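Long-range contact in sucrose 6(F)-phosphate phosphorylase (Thermoanaerobacterium thermosaccharolyticum DSM 571, PDB 6S9V), which is a phosphorylase related to the alpha-amylases and built round a TIM-barrel catalytic domain: residues 197-211 and 241-253. Residues are numbered along the deposited sequence; the frame is centred on the assembly and turned at random.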
loop_
_atom_site.group_PDB
_atom_site.type_symbol
_atom_site.label_atom_id
_atom_site.label_comp_id
_atom_site.label_asym_id
_atom_site.label_seq_id
_atom_site.Cartn_x
_atom_site.Cartn_y
_atom_site.Cartn_z
ATOM N N PHE A 197 11.014 -10.915 11.250
ATOM C CA PHE A 197 12.080 -9.975 10.899
ATOM C C PHE A 197 13.387 -10.711 10.614
ATOM O O PHE A 197 14.098 -10.397 9.647
ATOM C CB PHE A 197 12.292 -8.953 12.024
ATOM C CG PHE A 197 11.230 -7.880 12.108
ATOM C CD1 PHE A 197 10.640 -7.355 10.970
ATOM C CD2 PHE A 197 10.841 -7.379 13.342
ATOM C CE1 PHE A 197 9.667 -6.362 11.062
ATOM C CE2 PHE A 197 9.874 -6.391 13.441
ATOM C CZ PHE A 197 9.292 -5.878 12.302
ATOM N N LYS A 198 13.734 -11.679 11.462
ATOM C CA LYS A 198 14.960 -12.445 11.260
ATOM C C LYS A 198 14.924 -13.221 9.952
ATOM O O LYS A 198 15.911 -13.244 9.204
ATOM C CB LYS A 198 15.156 -13.391 12.443
ATOM C CG LYS A 198 16.419 -14.207 12.402
ATOM C CD LYS A 198 16.696 -14.827 13.762
ATOM C CE LYS A 198 18.047 -15.519 13.790
ATOM N NZ LYS A 198 17.965 -16.852 13.128
ATOM N N THR A 199 13.798 -13.870 9.663
ATOM C CA THR A 199 13.644 -14.599 8.406
ATOM C C THR A 199 13.756 -13.660 7.212
ATOM O O THR A 199 14.513 -13.922 6.268
ATOM C CB THR A 199 12.303 -15.327 8.409
ATOM O OG1 THR A 199 12.289 -16.279 9.484
ATOM C CG2 THR A 199 12.065 -16.041 7.080
ATOM N N PHE A 200 13.010 -12.550 7.244
ATOM C CA PHE A 200 13.069 -11.569 6.166
ATOM C C PHE A 200 14.500 -11.096 5.946
ATOM O O PHE A 200 14.996 -11.069 4.815
ATOM C CB PHE A 200 12.177 -10.363 6.483
ATOM C CG PHE A 200 10.680 -10.609 6.301
ATOM C CD1 PHE A 200 10.188 -11.873 6.050
ATOM C CD2 PHE A 200 9.777 -9.552 6.380
ATOM C CE1 PHE A 200 8.836 -12.081 5.887
ATOM C CE2 PHE A 200 8.407 -9.759 6.205
ATOM C CZ PHE A 200 7.944 -11.019 5.960
ATOM N N SER A 201 15.171 -10.693 7.026
ATOM C CA SER A 201 16.532 -10.182 6.912
ATOM C C SER A 201 17.467 -11.235 6.338
ATOM O O SER A 201 18.407 -10.910 5.602
ATOM C CB SER A 201 17.025 -9.728 8.287
ATOM O OG SER A 201 18.365 -9.296 8.223
ATOM N N ASN A 202 17.249 -12.501 6.701
ATOM C CA ASN A 202 18.103 -13.577 6.223
ATOM C C ASN A 202 18.081 -13.682 4.701
ATOM O O ASN A 202 19.063 -14.129 4.097
ATOM C CB ASN A 202 17.656 -14.896 6.858
ATOM C CG ASN A 202 18.529 -16.061 6.454
ATOM O OD1 ASN A 202 18.166 -16.851 5.580
ATOM N ND2 ASN A 202 19.687 -16.181 7.092
ATOM N N PHE A 203 16.978 -13.298 4.064
ATOM C CA PHE A 203 16.848 -13.420 2.616
ATOM C C PHE A 203 16.899 -12.073 1.900
ATOM O O PHE A 203 16.450 -11.968 0.754
ATOM C CB PHE A 203 15.573 -14.190 2.281
ATOM C CG PHE A 203 15.593 -15.607 2.781
ATOM C CD1 PHE A 203 16.387 -16.557 2.160
ATOM C CD2 PHE A 203 14.833 -15.987 3.874
ATOM C CE1 PHE A 203 16.429 -17.866 2.620
ATOM C CE2 PHE A 203 14.862 -17.294 4.339
ATOM C CZ PHE A 203 15.660 -18.234 3.710
ATOM N N GLY A 204 17.442 -11.043 2.547
ATOM C CA GLY A 204 17.755 -9.804 1.867
ATOM C C GLY A 204 16.686 -8.737 1.872
ATOM O O GLY A 204 16.877 -7.700 1.231
ATOM N N VAL A 205 15.596 -8.933 2.621
ATOM C CA VAL A 205 14.495 -7.974 2.644
ATOM C C VAL A 205 14.899 -6.754 3.456
ATOM O O VAL A 205 15.382 -6.876 4.588
ATOM C CB VAL A 205 13.234 -8.630 3.228
ATOM C CG1 VAL A 205 12.101 -7.614 3.347
ATOM C CG2 VAL A 205 12.817 -9.802 2.377
ATOM N N LYS A 206 14.698 -5.561 2.880
ATOM C CA LYS A 206 15.173 -4.327 3.482
ATOM C C LYS A 206 14.072 -3.404 3.984
ATOM O O LYS A 206 14.336 -2.571 4.854
ATOM C CB LYS A 206 15.965 -3.525 2.435
ATOM C CG LYS A 206 17.355 -4.013 2.103
ATOM C CD LYS A 206 18.103 -2.916 1.348
ATOM C CE LYS A 206 19.423 -3.403 0.778
ATOM N NZ LYS A 206 20.288 -4.040 1.802
ATOM N N ILE A 207 12.851 -3.545 3.482
ATOM C CA ILE A 207 11.728 -2.715 3.886
ATOM C C ILE A 207 10.543 -3.618 4.184
ATOM O O ILE A 207 10.265 -4.559 3.433
ATOM C CB ILE A 207 11.369 -1.678 2.800
ATOM C CG1 ILE A 207 12.626 -0.932 2.345
ATOM C CG2 ILE A 207 10.322 -0.717 3.318
ATOM C CD1 ILE A 207 12.387 -0.008 1.162
ATOM N N VAL A 208 9.841 -3.332 5.272
ATOM C CA VAL A 208 8.707 -4.154 5.680
ATOM C C VAL A 208 7.497 -3.251 5.850
ATOM O O VAL A 208 7.531 -2.287 6.628
ATOM C CB VAL A 208 8.985 -4.943 6.966
ATOM C CG1 VAL A 208 7.700 -5.559 7.509
ATOM C CG2 VAL A 208 9.998 -6.045 6.686
ATOM N N ARG A 209 6.423 -3.580 5.144
ATOM C CA ARG A 209 5.157 -2.879 5.250
ATOM C C ARG A 209 4.355 -3.485 6.393
ATOM O O ARG A 209 4.134 -4.700 6.428
ATOM C CB ARG A 209 4.393 -3.009 3.930
ATOM C CG ARG A 209 2.969 -2.443 3.896
ATOM C CD ARG A 209 2.364 -2.742 2.516
ATOM N NE ARG A 209 1.044 -2.151 2.284
ATOM C CZ ARG A 209 -0.104 -2.665 2.722
ATOM N NH1 ARG A 209 -0.107 -3.777 3.455
ATOM N NH2 ARG A 209 -1.248 -2.057 2.435
ATOM N N LEU A 210 3.922 -2.643 7.326
ATOM C CA LEU A 210 3.096 -3.086 8.446
ATOM C C LEU A 210 1.633 -2.994 8.033
ATOM O O LEU A 210 1.012 -1.930 8.110
ATOM C CB LEU A 210 3.376 -2.247 9.685
ATOM C CG LEU A 210 4.803 -2.307 10.239
ATOM C CD1 LEU A 210 4.847 -1.682 11.609
ATOM C CD2 LEU A 210 5.338 -3.731 10.301
ATOM N N ASP A 211 1.071 -4.128 7.628
ATOM C CA ASP A 211 -0.305 -4.172 7.164
ATOM C C ASP A 211 -1.274 -3.931 8.319
ATOM O O ASP A 211 -1.132 -4.518 9.395
ATOM C CB ASP A 211 -0.583 -5.533 6.527
ATOM C CG ASP A 211 -2.036 -5.709 6.142
ATOM O OD1 ASP A 211 -2.498 -4.992 5.233
ATOM O OD2 ASP A 211 -2.716 -6.570 6.738
ATOM N N GLN A 241 13.285 -2.981 16.891
ATOM C CA GLN A 241 13.607 -4.370 16.595
ATOM C C GLN A 241 13.892 -4.567 15.113
ATOM O O GLN A 241 14.837 -5.273 14.744
ATOM C CB GLN A 241 12.461 -5.279 17.029
ATOM C CG GLN A 241 12.211 -5.282 18.506
ATOM C CD GLN A 241 13.361 -5.873 19.286
ATOM O OE1 GLN A 241 14.010 -6.818 18.840
ATOM N NE2 GLN A 241 13.623 -5.316 20.457
ATOM N N ALA A 242 13.072 -3.972 14.245
ATOM C CA ALA A 242 13.321 -4.084 12.811
ATOM C C ALA A 242 14.689 -3.511 12.451
ATOM O O ALA A 242 15.430 -4.104 11.657
ATOM C CB ALA A 242 12.214 -3.376 12.029
ATOM N N ALA A 243 15.057 -2.377 13.051
ATOM C CA ALA A 243 16.359 -1.782 12.762
ATOM C C ALA A 243 17.498 -2.716 13.153
ATOM O O ALA A 243 18.554 -2.704 12.513
ATOM C CB ALA A 243 16.501 -0.439 13.485
ATOM N N SER A 244 17.302 -3.541 14.186
ATOM C CA SER A 244 18.336 -4.487 14.593
ATOM C C SER A 244 18.671 -5.476 13.483
ATOM O O SER A 244 19.784 -6.013 13.449
ATOM C CB SER A 244 17.887 -5.254 15.838
ATOM O OG SER A 244 17.828 -4.398 16.964
ATOM N N TYR A 245 17.717 -5.750 12.589
ATOM C CA TYR A 245 17.920 -6.646 11.457
ATOM C C TYR A 245 18.115 -5.901 10.140
ATOM O O TYR A 245 18.009 -6.516 9.076
ATOM C CB TYR A 245 16.742 -7.619 11.318
ATOM C CG TYR A 245 16.577 -8.562 12.492
ATOM C CD1 TYR A 245 17.334 -9.719 12.588
ATOM C CD2 TYR A 245 15.650 -8.305 13.486
ATOM C CE1 TYR A 245 17.190 -10.582 13.655
ATOM C CE2 TYR A 245 15.492 -9.162 14.553
ATOM C CZ TYR A 245 16.261 -10.299 14.635
ATOM O OH TYR A 245 16.107 -11.153 15.706
ATOM N N GLY A 246 18.373 -4.596 10.184
ATOM C CA GLY A 246 18.590 -3.832 8.969
ATOM C C GLY A 246 17.348 -3.492 8.183
ATOM O O GLY A 246 17.436 -3.266 6.970
ATOM N N ILE A 247 16.185 -3.461 8.825
ATOM C CA ILE A 247 14.910 -3.283 8.134
ATOM C C ILE A 247 14.303 -1.935 8.510
ATOM O O ILE A 247 14.261 -1.573 9.692
ATOM C CB ILE A 247 13.943 -4.435 8.463
ATOM C CG1 ILE A 247 14.508 -5.753 7.936
ATOM C CG2 ILE A 247 12.574 -4.169 7.859
ATOM C CD1 ILE A 247 13.700 -6.983 8.325
ATOM N N GLU A 248 13.819 -1.205 7.507
ATOM C CA GLU A 248 13.017 -0.006 7.722
ATOM C C GLU A 248 11.538 -0.379 7.623
ATOM O O GLU A 248 11.169 -1.244 6.826
ATOM C CB GLU A 248 13.335 1.072 6.687
ATOM C CG GLU A 248 14.770 1.596 6.702
ATOM C CD GLU A 248 14.968 2.799 7.619
ATOM O OE1 GLU A 248 13.994 3.234 8.277
ATOM O OE2 GLU A 248 16.110 3.309 7.674
ATOM N N LEU A 249 10.702 0.257 8.442
ATOM C CA LEU A 249 9.270 -0.024 8.469
ATOM C C LEU A 249 8.510 1.016 7.656
ATOM O O LEU A 249 8.798 2.213 7.731
ATOM C CB LEU A 249 8.727 -0.041 9.901
ATOM C CG LEU A 249 9.316 -1.094 10.847
ATOM C CD1 LEU A 249 8.635 -1.039 12.208
ATOM C CD2 LEU A 249 9.224 -2.493 10.269
ATOM N N LEU A 250 7.536 0.544 6.876
ATOM C CA LEU A 250 6.611 1.390 6.124
ATOM C C LEU A 250 5.216 1.111 6.671
ATOM O O LEU A 250 4.711 -0.010 6.552
ATOM C CB LEU A 250 6.698 1.088 4.627
ATOM C CG LEU A 250 5.707 1.743 3.673
ATOM C CD1 LEU A 250 5.635 3.247 3.843
ATOM C CD2 LEU A 250 6.097 1.369 2.243
ATOM N N LEU A 251 4.620 2.104 7.323
ATOM C CA LEU A 251 3.326 1.930 7.971
ATOM C C LEU A 251 2.199 2.221 6.993
ATOM O O LEU A 251 2.216 3.242 6.304
ATOM C CB LEU A 251 3.193 2.837 9.193
ATOM C CG LEU A 251 4.110 2.540 10.378
ATOM C CD1 LEU A 251 5.576 2.496 10.024
ATOM C CD2 LEU A 251 3.839 3.583 11.476
ATOM N N GLU A 252 1.216 1.323 6.947
ATOM C CA GLU A 252 0.011 1.515 6.147
ATOM C C GLU A 252 -1.125 1.925 7.071
ATOM O O GLU A 252 -1.633 1.102 7.835
ATOM C CB GLU A 252 -0.365 0.246 5.392
ATOM C CG GLU A 252 -1.700 0.365 4.651
ATOM C CD GLU A 252 -2.814 -0.476 5.268
ATOM O OE1 GLU A 252 -2.559 -1.626 5.665
ATOM O OE2 GLU A 252 -3.952 0.030 5.376
ATOM N N VAL A 253 -1.530 3.190 6.987
ATOM C CA VAL A 253 -2.578 3.739 7.839
ATOM C C VAL A 253 -3.492 4.568 6.946
ATOM O O VAL A 253 -3.062 5.584 6.387
ATOM C CB VAL A 253 -2.015 4.601 8.981
ATOM C CG1 VAL A 253 -3.134 5.228 9.826
ATOM C CG2 VAL A 253 -1.097 3.770 9.865
HETATM O O HOH W 1 17.758 -6.751 5.800
#
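Val208 bonds to the neighbouring strand through both its N and its O: N donates to Glu248 O at 2.9 Å, and O receives Leu250 N at 2.8 Å with an N-H...O angle of 171°. Glu248 N to Lys206 O and Leu210 N to Leu250 O continue this parallel ladder, and Glu252 N to Leu210 O closes it weakly. Beyond it, Arg209 and Glu252 meet through charge: NH2 lies 3.5 Å from OE1, but the oxygen stands well out of the guanidinium plane, and Glu252 CB covers one guanidinium face. The in-plane bond of Arg209 NH1 goes instead to Asp211 OD1 (3.2 Å), met on its anti side, and NH1 also pairs with Asp96. A sulfate ion lies at Arg209 NE. Glu252 OE1 accepts from Ala212 N and lies close to Asp211 OD1 without a hydrogen bond, both being acceptors, with the Arg209 guanidinium beside the pair.

Strands 207-210 and 248-251 are the fourth and fifth of an eight-stranded parallel TIM barrel, joined through helix 230-244 as a beta-alpha-beta unit. Each flanking helix ends in a Schellman motif, with Gly204 and Gly246 at positive phi. Between these ends Ser201 OG, anti to its own N (chi1 177°), donates to Tyr245 O at 2.9 Å; a water also bridges that carbonyl to Val205 O.

Between strands and helices, Ile247 CG2 presses on Val208 CG2 at a tight 3.4 Å, and its CD1 reaches the Phe197 ring. Ala242 CB makes a CH-pi contact over one face of that ring, 4.0 Å from the centroid and 16° off the normal, while Leu249 CD2 approaches Phe197 CZ. Farther out, one Tyr245 face lies over the helix backbone at Phe197 C and Lys198 CA.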